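Local coordinates for protein inactive glucansucrase (Lactobacillus reuteri, PDB 5JBD) that is an inactive member of the glucansucrases, a glycoside hydrolase family 70 protein built round a (beta/alpha)8 barrel and carrying a bound calcium ion, at residues V292-G297 against N332-P337; D302-K307 against N314-Y319; S325-M330 against Q338-S343. All coordinates share one frame; numbering follows the deposited sequence.

Contact 1. Residues V292-G297 against N332-P337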
ATOM      1  N   VAL A 292       1.533   9.558  15.207  1.00 23.17           N
ATOM      2  CA  VAL A 292       1.378  10.338  13.974  1.00 23.34           C
ATOM      3  C   VAL A 292      -0.091  10.605  13.638  1.00 23.48           C
ATOM      4  O   VAL A 292      -0.401  11.591  12.977  1.00 24.09           O
ATOM      5  CB  VAL A 292       2.120   9.732  12.762  1.00 24.30           C
ATOM      6  CG1 VAL A 292       3.596   9.521  13.081  1.00 24.38           C
ATOM      7  CG2 VAL A 292       1.461   8.445  12.269  1.00 24.70           C
ATOM      8  N   LEU A 293      -0.992   9.760  14.131  1.00 24.31           N
ATOM      9  CA  LEU A 293      -2.430  10.015  13.989  1.00 23.74           C
ATOM     10  C   LEU A 293      -2.879  11.144  14.921  1.00 23.54           C
ATOM     11  O   LEU A 293      -3.649  12.001  14.512  1.00 24.27           O
ATOM     12  CB  LEU A 293      -3.236   8.738  14.224  1.00 23.99           C
ATOM     13  CG  LEU A 293      -2.822   7.495  13.424  1.00 24.22           C
ATOM     14  CD1 LEU A 293      -3.615   6.288  13.893  1.00 25.06           C
ATOM     15  CD2 LEU A 293      -3.022   7.712  11.934  1.00 24.41           C
ATOM     16  N   ASP A 294      -2.378  11.160  16.156  1.00 24.10           N
ATOM     17  CA  ASP A 294      -2.607  12.284  17.075  1.00 24.38           C
ATOM     18  C   ASP A 294      -2.116  13.599  16.465  1.00 24.35           C
ATOM     19  O   ASP A 294      -2.809  14.608  16.482  1.00 22.67           O
ATOM     20  CB  ASP A 294      -1.870  12.072  18.406  1.00 25.12           C
ATOM     21  CG  ASP A 294      -2.487  10.989  19.276  1.00 25.95           C
ATOM     22  OD1 ASP A 294      -3.692  10.678  19.144  1.00 27.14           O
ATOM     23  OD2 ASP A 294      -1.763  10.454  20.137  1.00 26.80           O
ATOM     24  N   GLN A 295      -0.901  13.558  15.924  1.00 24.56           N
ATOM     25  CA  GLN A 295      -0.219  14.763  15.408  1.00 25.17           C
ATOM     26  C   GLN A 295      -0.879  15.311  14.157  1.00 24.06           C
ATOM     27  O   GLN A 295      -1.026  16.529  14.021  1.00 25.11           O
ATOM     28  CB  GLN A 295       1.265  14.453  15.184  1.00 25.30           C
ATOM     29  CG  GLN A 295       1.969  14.274  16.527  1.00 26.67           C
ATOM     30  CD  GLN A 295       3.229  13.437  16.494  1.00 27.04           C
ATOM     31  OE1 GLN A 295       3.573  12.808  15.482  1.00 26.74           O
ATOM     32  NE2 GLN A 295       3.907  13.390  17.641  1.00 26.35           N
ATOM     33  N   MET A 296      -1.318  14.417  13.277  1.00 23.27           N
ATOM     34  CA  MET A 296      -2.098  14.823  12.105  1.00 24.10           C
ATOM     35  C   MET A 296      -3.374  15.552  12.533  1.00 24.44           C
ATOM     36  O   MET A 296      -3.685  16.610  12.006  1.00 24.25           O
ATOM     37  CB  MET A 296      -2.452  13.617  11.239  1.00 23.98           C
ATOM     38  CG  MET A 296      -3.283  13.944  10.004  1.00 24.83           C
ATOM     39  SD  MET A 296      -3.814  12.511   9.071  1.00 23.84           S
ATOM     40  CE  MET A 296      -2.309  12.191   8.148  1.00 24.62           C
ATOM     41  N   GLY A 297      -4.117  14.969  13.470  1.00 23.67           N
ATOM     42  CA  GLY A 297      -5.321  15.613  13.994  1.00 23.73           C
ATOM     43  C   GLY A 297      -5.035  16.964  14.628  1.00 24.25           C
ATOM     44  O   GLY A 297      -5.777  17.928  14.419  1.00 23.28           O
ATOM     45  N   ASN A 332     -12.284   6.405  19.354  1.00 22.68           N
ATOM     46  CA  ASN A 332     -13.287   6.945  20.292  1.00 24.27           C
ATOM     47  C   ASN A 332     -12.653   7.610  21.518  1.00 24.29           C
ATOM     48  O   ASN A 332     -13.030   8.722  21.886  1.00 22.73           O
ATOM     49  CB  ASN A 332     -14.281   5.855  20.725  1.00 24.25           C
ATOM     50  CG  ASN A 332     -15.224   5.445  19.614  1.00 23.64           C
ATOM     51  OD1 ASN A 332     -15.604   6.250  18.762  1.00 24.06           O
ATOM     52  ND2 ASN A 332     -15.649   4.197  19.645  1.00 25.50           N
ATOM     53  N   GLU A 333     -11.658   6.952  22.107  1.00 25.26           N
ATOM     54  CA  GLU A 333     -10.899   7.518  23.235  1.00 26.10           C
ATOM     55  C   GLU A 333     -10.203   8.844  22.881  1.00 25.94           C
ATOM     56  O   GLU A 333     -10.045   9.704  23.734  1.00 24.23           O
ATOM     57  CB  GLU A 333      -9.845   6.514  23.745  1.00 27.35           C
ATOM     58  CG  GLU A 333     -10.436   5.300  24.458  1.00 29.47           C
ATOM     59  CD  GLU A 333      -9.404   4.229  24.813  1.00 30.91           C
ATOM     60  OE1 GLU A 333      -8.208   4.358  24.451  1.00 34.20           O
ATOM     61  OE2 GLU A 333      -9.789   3.240  25.458  1.00 32.94           O
ATOM     62  N   LYS A 334      -9.791   8.984  21.620  1.00 23.17           N
ATOM     63  CA  LYS A 334      -9.123  10.171  21.129  1.00 24.80           C
ATOM     64  C   LYS A 334     -10.076  11.257  20.622  1.00 23.80           C
ATOM     65  O   LYS A 334      -9.628  12.284  20.128  1.00 24.61           O
ATOM     66  CB  LYS A 334      -8.138   9.777  20.008  1.00 23.44           C
ATOM     67  CG  LYS A 334      -6.997   8.909  20.494  1.00 23.98           C
ATOM     68  CD  LYS A 334      -6.146   8.403  19.328  1.00 23.48           C
ATOM     69  CE  LYS A 334      -4.969   7.580  19.814  1.00 23.83           C
ATOM     70  NZ  LYS A 334      -3.966   8.365  20.596  1.00 25.03           N
ATOM     71  N   GLY A 335     -11.381  11.042  20.735  1.00 24.73           N
ATOM     72  CA  GLY A 335     -12.330  12.001  20.190  1.00 24.50           C
ATOM     73  C   GLY A 335     -12.449  11.990  18.676  1.00 22.67           C
ATOM     74  O   GLY A 335     -12.921  12.969  18.094  1.00 22.49           O
ATOM     75  N   ASN A 336     -12.052  10.882  18.052  1.00 22.17           N
ATOM     76  CA  ASN A 336     -12.301  10.606  16.637  1.00 22.87           C
ATOM     77  C   ASN A 336     -11.694  11.647  15.680  1.00 22.34           C
ATOM     78  O   ASN A 336     -12.408  12.303  14.933  1.00 22.30           O
ATOM     79  CB  ASN A 336     -13.808  10.426  16.399  1.00 23.64           C
ATOM     80  CG  ASN A 336     -14.417   9.392  17.324  1.00 24.24           C
ATOM     81  OD1 ASN A 336     -15.074   9.744  18.299  1.00 23.39           O
ATOM     82  ND2 ASN A 336     -14.143   8.112  17.065  1.00 23.14           N
ATOM     83  N   PRO A 337     -10.361  11.803  15.705  1.00 22.55           N
ATOM     84  CA  PRO A 337      -9.688  12.708  14.768  1.00 22.32           C
ATOM     85  C   PRO A 337      -9.737  12.255  13.289  1.00 22.65           C
ATOM     86  O   PRO A 337      -9.625  13.096  12.383  1.00 24.06           O
ATOM     87  CB  PRO A 337      -8.261  12.742  15.295  1.00 22.71           C
ATOM     88  CG  PRO A 337      -8.080  11.422  15.951  1.00 23.37           C
ATOM     89  CD  PRO A 337      -9.407  11.119  16.589  1.00 23.58           C
TER
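The carboxylate of D294 receives the ammonium group of K334 on the side of OD1 that faces OD2, the syn lone pair, so that NZ stands before both oxygens. The two distances are unequal: K334 NZ lies 2.7 Å from D294 OD1, a salt bridge, and 3.1 Å from D294 OD2, a weak hydrogen bond. The second touch is made by the puckered ring of P337, whose CB meets G297 CA at 4.3 Å. Because G297 carries no side chain, the ring can come this close; G297 CA and P337 CA are 5.3 Å apart, and a CB on G297 would point toward P337 and be tight against it.

The lysine reaches its partner with a chain extended to CE and bent only at the last torsion (chi4 -66°), which swings NZ onto the carboxylate, and the two side chains meet nearly at a right angle. Q226 holds both ends of the ion pair: its NE2 binds D294 OD2 and its OE1 binds K334 NZ. The carboxylate is thereby fixed by more than the lysine alone.

What brings K334 and P337 to the same helix is the turn at G335. With positive phi (74°) and two bonds back into the last turn, including G335 N to N332 O at 3.1 Å, it is a Schellman motif. The following N336 is tied back as well, its ND2 lying 2.9 Å from N332 OD1, a donor lying above that carbonyl plane in a nearly straight bond (164°). The arrangement is that of two outer helices of a (beta/alpha)8 barrel, 291-304 and 326-333, with the Schellman-ended C-terminus of one touching the flank of the other.

Contact 2. Residues D302-K307 against N314-Y319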
ATOM      1  N   ASP A 302      -5.348  22.784  14.487  1.00 27.66           N
ATOM      2  CA  ASP A 302      -4.657  24.090  14.532  1.00 28.66           C
ATOM      3  C   ASP A 302      -4.955  24.949  13.306  1.00 29.16           C
ATOM      4  O   ASP A 302      -5.224  26.147  13.428  1.00 30.38           O
ATOM      5  CB  ASP A 302      -3.144  23.881  14.651  1.00 27.95           C
ATOM      6  CG  ASP A 302      -2.720  23.468  16.038  1.00 28.87           C
ATOM      7  OD1 ASP A 302      -3.579  23.437  16.956  1.00 29.11           O
ATOM      8  OD2 ASP A 302      -1.514  23.162  16.200  1.00 29.04           O
ATOM      9  N   MET A 303      -4.900  24.320  12.133  1.00 29.22           N
ATOM     10  CA  MET A 303      -5.062  25.026  10.865  1.00 30.34           C
ATOM     11  C   MET A 303      -6.517  25.409  10.594  1.00 29.39           C
ATOM     12  O   MET A 303      -6.786  26.510  10.110  1.00 30.02           O
ATOM     13  CB  MET A 303      -4.535  24.168   9.701  1.00 31.17           C
ATOM     14  CG  MET A 303      -3.012  23.993   9.650  1.00 31.63           C
ATOM     15  SD  MET A 303      -2.499  22.774   8.396  1.00 33.10           S
ATOM     16  CE  MET A 303      -2.871  23.716   6.915  1.00 33.42           C
ATOM     17  N   TYR A 304      -7.447  24.498  10.888  1.00 28.89           N
ATOM     18  CA  TYR A 304      -8.839  24.631  10.463  1.00 29.41           C
ATOM     19  C   TYR A 304      -9.921  24.605  11.567  1.00 30.18           C
ATOM     20  O   TYR A 304     -11.099  24.734  11.247  1.00 31.32           O
ATOM     21  CB  TYR A 304      -9.141  23.512   9.450  1.00 30.33           C
ATOM     22  CG  TYR A 304      -8.163  23.420   8.277  1.00 29.82           C
ATOM     23  CD1 TYR A 304      -7.993  24.489   7.394  1.00 31.01           C
ATOM     24  CD2 TYR A 304      -7.442  22.238   8.019  1.00 28.88           C
ATOM     25  CE1 TYR A 304      -7.110  24.393   6.308  1.00 30.44           C
ATOM     26  CE2 TYR A 304      -6.562  22.138   6.942  1.00 28.03           C
ATOM     27  CZ  TYR A 304      -6.402  23.210   6.088  1.00 27.96           C
ATOM     28  OH  TYR A 304      -5.540  23.096   5.003  1.00 27.03           O
ATOM     29  N   HIS A 305      -9.552  24.379  12.827  1.00 29.58           N
ATOM     30  CA  HIS A 305     -10.492  24.416  13.953  1.00 29.81           C
ATOM     31  C   HIS A 305     -11.639  23.404  13.781  1.00 28.19           C
ATOM     32  O   HIS A 305     -12.825  23.744  13.684  1.00 25.29           O
ATOM     33  CB  HIS A 305     -10.985  25.834  14.169  1.00 33.14           C
ATOM     34  CG  HIS A 305      -9.886  26.833  14.200  1.00 37.65           C
ATOM     35  ND1 HIS A 305      -8.990  26.912  15.243  1.00 41.74           N
ATOM     36  CD2 HIS A 305      -9.509  27.770  13.301  1.00 40.46           C
ATOM     37  CE1 HIS A 305      -8.129  27.884  15.002  1.00 43.95           C
ATOM     38  NE2 HIS A 305      -8.421  28.419  13.829  1.00 43.80           N
ATOM     39  N   THR A 306     -11.224  22.152  13.750  1.00 26.72           N
ATOM     40  CA  THR A 306     -12.084  21.021  13.449  1.00 27.16           C
ATOM     41  C   THR A 306     -12.766  20.466  14.704  1.00 25.34           C
ATOM     42  O   THR A 306     -13.929  20.095  14.652  1.00 24.67           O
ATOM     43  CB  THR A 306     -11.273  19.891  12.801  1.00 27.44           C
ATOM     44  OG1 THR A 306     -10.122  19.627  13.600  1.00 28.23           O
ATOM     45  CG2 THR A 306     -10.825  20.289  11.408  1.00 27.95           C
ATOM     46  N   LYS A 307     -12.026  20.390  15.806  1.00 24.52           N
ATOM     47  CA  LYS A 307     -12.545  19.830  17.040  1.00 25.89           C
ATOM     48  C   LYS A 307     -13.662  20.732  17.585  1.00 26.21           C
ATOM     49  O   LYS A 307     -13.480  21.948  17.707  1.00 26.40           O
ATOM     50  CB  LYS A 307     -11.413  19.665  18.052  1.00 27.78           C
ATOM     51  CG  LYS A 307     -11.772  18.809  19.259  1.00 28.57           C
ATOM     52  CD  LYS A 307     -10.533  18.509  20.100  1.00 29.34           C
ATOM     53  CE  LYS A 307     -10.864  17.634  21.297  1.00 29.89           C
ATOM     54  NZ  LYS A 307      -9.664  17.295  22.093  1.00 30.78           N
ATOM     55  N   ASN A 314     -15.873  18.153   9.028  1.00 21.59           N
ATOM     56  CA  ASN A 314     -16.415  17.447   7.848  1.00 23.07           C
ATOM     57  C   ASN A 314     -15.875  17.991   6.494  1.00 22.85           C
ATOM     58  O   ASN A 314     -15.663  17.218   5.562  1.00 21.92           O
ATOM     59  CB  ASN A 314     -17.948  17.439   7.875  1.00 23.69           C
ATOM     60  CG  ASN A 314     -18.529  16.631   9.050  1.00 23.52           C
ATOM     61  OD1 ASN A 314     -17.795  16.099   9.882  1.00 22.74           O
ATOM     62  ND2 ASN A 314     -19.860  16.557   9.124  1.00 24.81           N
ATOM     63  N   ASP A 315     -15.626  19.298   6.414  1.00 25.10           N
ATOM     64  CA  ASP A 315     -14.943  19.894   5.248  1.00 26.11           C
ATOM     65  C   ASP A 315     -13.514  19.357   5.068  1.00 26.48           C
ATOM     66  O   ASP A 315     -12.962  19.431   3.959  1.00 27.60           O
ATOM     67  CB  ASP A 315     -14.898  21.420   5.345  1.00 27.23           C
ATOM     68  CG  ASP A 315     -16.231  22.093   5.003  1.00 29.01           C
ATOM     69  OD1 ASP A 315     -17.139  21.452   4.451  1.00 29.37           O
ATOM     70  OD2 ASP A 315     -16.376  23.294   5.308  1.00 30.80           O
ATOM     71  N   HIS A 316     -12.918  18.829   6.143  1.00 25.50           N
ATOM     72  CA  HIS A 316     -11.570  18.249   6.089  1.00 24.24           C
ATOM     73  C   HIS A 316     -11.598  16.761   6.436  1.00 25.25           C
ATOM     74  O   HIS A 316     -10.755  16.251   7.175  1.00 25.12           O
ATOM     75  CB  HIS A 316     -10.636  19.074   6.994  1.00 24.19           C
ATOM     76  CG  HIS A 316     -10.488  20.491   6.533  1.00 25.12           C
ATOM     77  ND1 HIS A 316      -9.651  20.846   5.492  1.00 24.51           N
ATOM     78  CD2 HIS A 316     -11.106  21.634   6.925  1.00 25.92           C
ATOM     79  CE1 HIS A 316      -9.750  22.146   5.274  1.00 25.58           C
ATOM     80  NE2 HIS A 316     -10.622  22.648   6.130  1.00 26.58           N
ATOM     81  N   LEU A 317     -12.575  16.058   5.849  1.00 24.01           N
ATOM     82  CA  LEU A 317     -12.791  14.643   6.125  1.00 24.09           C
ATOM     83  C   LEU A 317     -11.505  13.875   5.980  1.00 23.82           C
ATOM     84  O   LEU A 317     -10.846  13.979   4.949  1.00 23.58           O
ATOM     85  CB  LEU A 317     -13.836  14.063   5.159  1.00 25.24           C
ATOM     86  CG  LEU A 317     -14.416  12.695   5.531  1.00 26.05           C
ATOM     87  CD1 LEU A 317     -15.214  12.762   6.835  1.00 26.12           C
ATOM     88  CD2 LEU A 317     -15.274  12.155   4.385  1.00 26.46           C
ATOM     89  N   SER A 318     -11.140  13.127   7.018  1.00 22.59           N
ATOM     90  CA  SER A 318      -9.994  12.236   6.977  1.00 21.84           C
ATOM     91  C   SER A 318     -10.380  10.860   7.521  1.00 21.00           C
ATOM     92  O   SER A 318     -11.216  10.751   8.425  1.00 20.05           O
ATOM     93  CB  SER A 318      -8.806  12.847   7.747  1.00 21.95           C
ATOM     94  OG  SER A 318      -8.386  14.077   7.139  1.00 23.23           O
ATOM     95  N   TYR A 319      -9.762   9.816   6.977  1.00 20.37           N
ATOM     96  CA  TYR A 319     -10.183   8.439   7.236  1.00 20.68           C
ATOM     97  C   TYR A 319      -9.012   7.473   7.156  1.00 20.55           C
ATOM     98  O   TYR A 319      -8.184   7.565   6.217  1.00 20.52           O
ATOM     99  CB  TYR A 319     -11.330   8.016   6.290  1.00 20.60           C
ATOM    100  CG  TYR A 319     -11.290   8.541   4.853  1.00 20.70           C
ATOM    101  CD1 TYR A 319     -11.789   9.810   4.536  1.00 21.05           C
ATOM    102  CD2 TYR A 319     -10.849   7.735   3.797  1.00 20.19           C
ATOM    103  CE1 TYR A 319     -11.778  10.296   3.227  1.00 20.58           C
ATOM    104  CE2 TYR A 319     -10.840   8.211   2.487  1.00 20.39           C
ATOM    105  CZ  TYR A 319     -11.314   9.494   2.205  1.00 20.46           C
ATOM    106  OH  TYR A 319     -11.328   9.974   0.901  1.00 20.09           O
TER
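H316 lays its imidazole face to face on the phenol ring of Y304, in the loop of the (beta/alpha)8 barrel that leads from helix 310-315 into strand 319-320. The geometry supports a true stack: the ring centroids are 3.7 Å apart and the planes are inclined by 11°, although the side chains themselves cross at about a right angle.

N314 is still helical; its O receives a weak bond from L317 N at 3.3 Å, and H316 lies in the loop that follows. The CG of H316 stands beside the backbone N and anti to the carbonyl carbon (chi1 -63°), as does that of Y304, which turns the imidazole across the tyrosine. The rotation of the ring is fixed by a second partner, since H316 ND1 is hydrogen-bonded to the carbonyl O of D278. Beyond L317, whose side chain touches D688 of strand 688-691, the segment joins strand 279-282: S318 OG is hydrogen-bonded to F280 N, and Y319 enters the sheet with backbone bonds to F280 and V282.

The stacked tyrosine ends helix 291-304, just before H305 takes positive phi. Its ring lies between two layers: M303 CB is 3.8 Å above the centre of one face, and on the opposite face H316 CE1 lies 3.3 Å from the ring plane, with H316 NE2 only 3.4 Å from Y304 CG.

Contact 3. Residues S325-M330 against Q338-S343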
ATOM      1  N   SER A 325     -10.216  -4.134  14.238  1.00 23.64           N
ATOM      2  CA  SER A 325     -11.362  -3.539  14.905  1.00 23.57           C
ATOM      3  C   SER A 325     -11.034  -2.776  16.179  1.00 23.93           C
ATOM      4  O   SER A 325     -11.805  -1.888  16.566  1.00 23.60           O
ATOM      5  CB  SER A 325     -12.454  -4.587  15.177  1.00 23.71           C
ATOM      6  OG  SER A 325     -12.009  -5.609  16.048  1.00 24.72           O
ATOM      7  N   GLY A 326      -9.910  -3.095  16.823  1.00 24.13           N
ATOM      8  CA  GLY A 326      -9.427  -2.309  17.970  1.00 24.19           C
ATOM      9  C   GLY A 326      -9.181  -0.823  17.728  1.00 23.94           C
ATOM     10  O   GLY A 326      -9.189  -0.029  18.676  1.00 24.47           O
ATOM     11  N   ALA A 327      -8.993  -0.435  16.467  1.00 22.94           N
ATOM     12  CA  ALA A 327      -8.874   0.964  16.103  1.00 22.54           C
ATOM     13  C   ALA A 327     -10.115   1.790  16.418  1.00 22.44           C
ATOM     14  O   ALA A 327      -9.997   2.995  16.621  1.00 20.60           O
ATOM     15  CB  ALA A 327      -8.516   1.107  14.623  1.00 24.10           C
ATOM     16  N   ALA A 328     -11.303   1.169  16.439  1.00 21.86           N
ATOM     17  CA  ALA A 328     -12.525   1.894  16.789  1.00 22.23           C
ATOM     18  C   ALA A 328     -12.439   2.448  18.214  1.00 22.35           C
ATOM     19  O   ALA A 328     -12.643   3.648  18.424  1.00 21.36           O
ATOM     20  CB  ALA A 328     -13.763   1.013  16.613  1.00 23.68           C
ATOM     21  N   GLN A 329     -12.120   1.577  19.163  0.60 23.24           N
ATOM     22  CA  GLN A 329     -11.935   1.964  20.564  0.60 27.22           C
ATOM     23  C   GLN A 329     -10.881   3.084  20.701  0.60 25.97           C
ATOM     24  O   GLN A 329     -11.128   4.107  21.356  0.60 26.05           O
ATOM     25  CB  GLN A 329     -11.544   0.720  21.383  0.60 30.63           C
ATOM     26  CG  GLN A 329     -11.314   0.937  22.863  0.60 35.69           C
ATOM     27  CD  GLN A 329     -12.597   0.823  23.636  0.60 39.90           C
ATOM     28  OE1 GLN A 329     -13.090   1.805  24.157  0.60 46.79           O
ATOM     29  NE2 GLN A 329     -13.162  -0.389  23.694  0.60 41.78           N
ATOM     30  N   MET A 330      -9.727   2.891  20.067  1.00 24.23           N
ATOM     31  CA  MET A 330      -8.649   3.888  20.057  1.00 24.16           C
ATOM     32  C   MET A 330      -9.145   5.252  19.610  1.00 23.01           C
ATOM     33  O   MET A 330      -8.923   6.252  20.301  1.00 22.12           O
ATOM     34  CB  MET A 330      -7.509   3.473  19.120  1.00 26.13           C
ATOM     35  CG  MET A 330      -6.361   4.474  19.098  1.00 26.50           C
ATOM     36  SD  MET A 330      -5.184   4.200  17.774  1.00 29.62           S
ATOM     37  CE  MET A 330      -6.093   4.529  16.275  1.00 27.08           C
ATOM     38  N   GLN A 338      -9.907  10.956  13.061  1.00 22.54           N
ATOM     39  CA  GLN A 338     -10.168  10.380  11.722  1.00 22.06           C
ATOM     40  C   GLN A 338     -11.268   9.331  11.817  1.00 21.84           C
ATOM     41  O   GLN A 338     -11.549   8.835  12.903  1.00 21.14           O
ATOM     42  CB  GLN A 338      -8.908   9.706  11.184  1.00 22.52           C
ATOM     43  CG  GLN A 338      -7.705  10.639  11.048  1.00 21.49           C
ATOM     44  CD  GLN A 338      -6.785  10.646  12.250  1.00 21.14           C
ATOM     45  OE1 GLN A 338      -6.619   9.627  12.946  1.00 21.07           O
ATOM     46  NE2 GLN A 338      -6.124  11.791  12.473  1.00 22.83           N
ATOM     47  N   LEU A 339     -11.862   8.974  10.681  1.00 20.97           N
ATOM     48  CA  LEU A 339     -12.826   7.874  10.623  1.00 21.05           C
ATOM     49  C   LEU A 339     -12.155   6.506  10.744  1.00 21.14           C
ATOM     50  O   LEU A 339     -11.068   6.280  10.202  1.00 21.56           O
ATOM     51  CB  LEU A 339     -13.620   7.895   9.324  1.00 21.18           C
ATOM     52  CG  LEU A 339     -14.342   9.188   8.955  1.00 21.10           C
ATOM     53  CD1 LEU A 339     -15.195   8.959   7.713  1.00 22.07           C
ATOM     54  CD2 LEU A 339     -15.182   9.687  10.118  1.00 21.19           C
ATOM     55  N   TYR A 340     -12.826   5.614  11.459  1.00 20.48           N
ATOM     56  CA  TYR A 340     -12.460   4.196  11.577  1.00 21.08           C
ATOM     57  C   TYR A 340     -12.924   3.425  10.323  1.00 21.81           C
ATOM     58  O   TYR A 340     -14.052   3.622   9.869  1.00 22.40           O
ATOM     59  CB  TYR A 340     -13.118   3.583  12.859  1.00 21.99           C
ATOM     60  CG  TYR A 340     -13.138   2.081  12.841  1.00 20.85           C
ATOM     61  CD1 TYR A 340     -11.972   1.363  13.035  1.00 21.08           C
ATOM     62  CD2 TYR A 340     -14.322   1.367  12.606  1.00 21.10           C
ATOM     63  CE1 TYR A 340     -11.961  -0.023  12.965  1.00 20.30           C
ATOM     64  CE2 TYR A 340     -14.325  -0.022  12.558  1.00 20.40           C
ATOM     65  CZ  TYR A 340     -13.135  -0.712  12.721  1.00 20.82           C
ATOM     66  OH  TYR A 340     -13.101  -2.092  12.645  1.00 20.72           O
ATOM     67  N   MET A 341     -12.095   2.527   9.779  1.00 22.04           N
ATOM     68  CA  MET A 341     -12.520   1.696   8.620  1.00 21.02           C
ATOM     69  C   MET A 341     -13.252   0.438   9.086  1.00 21.09           C
ATOM     70  O   MET A 341     -12.660  -0.439   9.721  1.00 20.60           O
ATOM     71  CB  MET A 341     -11.325   1.298   7.735  1.00 22.40           C
ATOM     72  CG  MET A 341     -11.734   0.695   6.398  1.00 22.75           C
ATOM     73  SD  MET A 341     -10.406   0.571   5.178  1.00 22.49           S
ATOM     74  CE  MET A 341      -9.933  -1.150   5.334  1.00 21.78           C
ATOM     75  N   ASP A 342     -14.542   0.348   8.769  1.00 21.13           N
ATOM     76  CA  ASP A 342     -15.381  -0.785   9.197  1.00 21.56           C
ATOM     77  C   ASP A 342     -15.180  -2.001   8.280  1.00 21.51           C
ATOM     78  O   ASP A 342     -16.053  -2.355   7.477  1.00 22.88           O
ATOM     79  CB  ASP A 342     -16.860  -0.350   9.267  1.00 20.96           C
ATOM     80  CG  ASP A 342     -17.774  -1.410   9.864  1.00 20.41           C
ATOM     81  OD1 ASP A 342     -17.314  -2.373  10.534  1.00 20.70           O
ATOM     82  OD2 ASP A 342     -18.988  -1.264   9.687  1.00 20.24           O
ATOM     83  N   SER A 343     -14.023  -2.645   8.423  1.00 21.41           N
ATOM     84  CA  SER A 343     -13.703  -3.817   7.616  1.00 22.04           C
ATOM     85  C   SER A 343     -14.652  -4.984   7.893  1.00 22.08           C
ATOM     86  O   SER A 343     -14.900  -5.805   7.003  1.00 21.83           O
ATOM     87  CB  SER A 343     -12.234  -4.240   7.808  1.00 22.11           C
ATOM     88  OG  SER A 343     -11.966  -4.732   9.101  1.00 22.81           O
TER
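The packing of a barrel strand against the helix preceding it is carried here by Y340, on strand 340-341, which presses its ring on A328 and A327 of helix 326-333 and on S325 near the start of that helix. The clearest evidence is a CH-pi contact. A328 CB lies 3.9 Å from the centroid of the Y340 ring and only 7° off the ring normal, so the methyl sits squarely over the face. A327 is placed differently: its CB meets Y340 CD1 at 3.8 Å from the edge, near the ring plane.

With CG anti to the backbone N (chi1 163°), the ring extends toward the helix and its hydroxyl reaches the backbone of S325, where Y340 OH is 3.2 Å from S325 CA. A328 N is bonded to S325 O at 3.1 Å; the same A328 N is 3.5 Å from Y340 CD1, so ring and backbone are in close contact. With only a methyl on A328 under its face, the ring can lie close to the helix backbone, while A327 borders its edge.

L331, one turn further along the helix, also touches Y340, and I370 packs on A328, while backbone bonds from Y340 to P384 and W386 align the strand with neighbouring strand 385-388.

Overall arrangement
All three contacts lie on one side of the chain's centre, in the parallel eight-stranded barrel whose strand order begins here with 279-282 and closes through 743-748, as in the circularly permuted barrels of family 70. Contacts 1 and 2 share helix 291-304 and their centres are 11 Å apart without touching; contact 2 is nested within the loop that contact 1 closes. Contacts 1 and 3 share helix 326-333, alternate along the chain, and meet where Q338 NE2 lies 3.2 Å from L293 O. Contact 2 closes before contact 3 opens, and their centres, 18 Å apart, are linked by S318 and L339 backbones. Together they join helices 291-304 and 326-333 and strands 319-320 and 340-341 of the barrel.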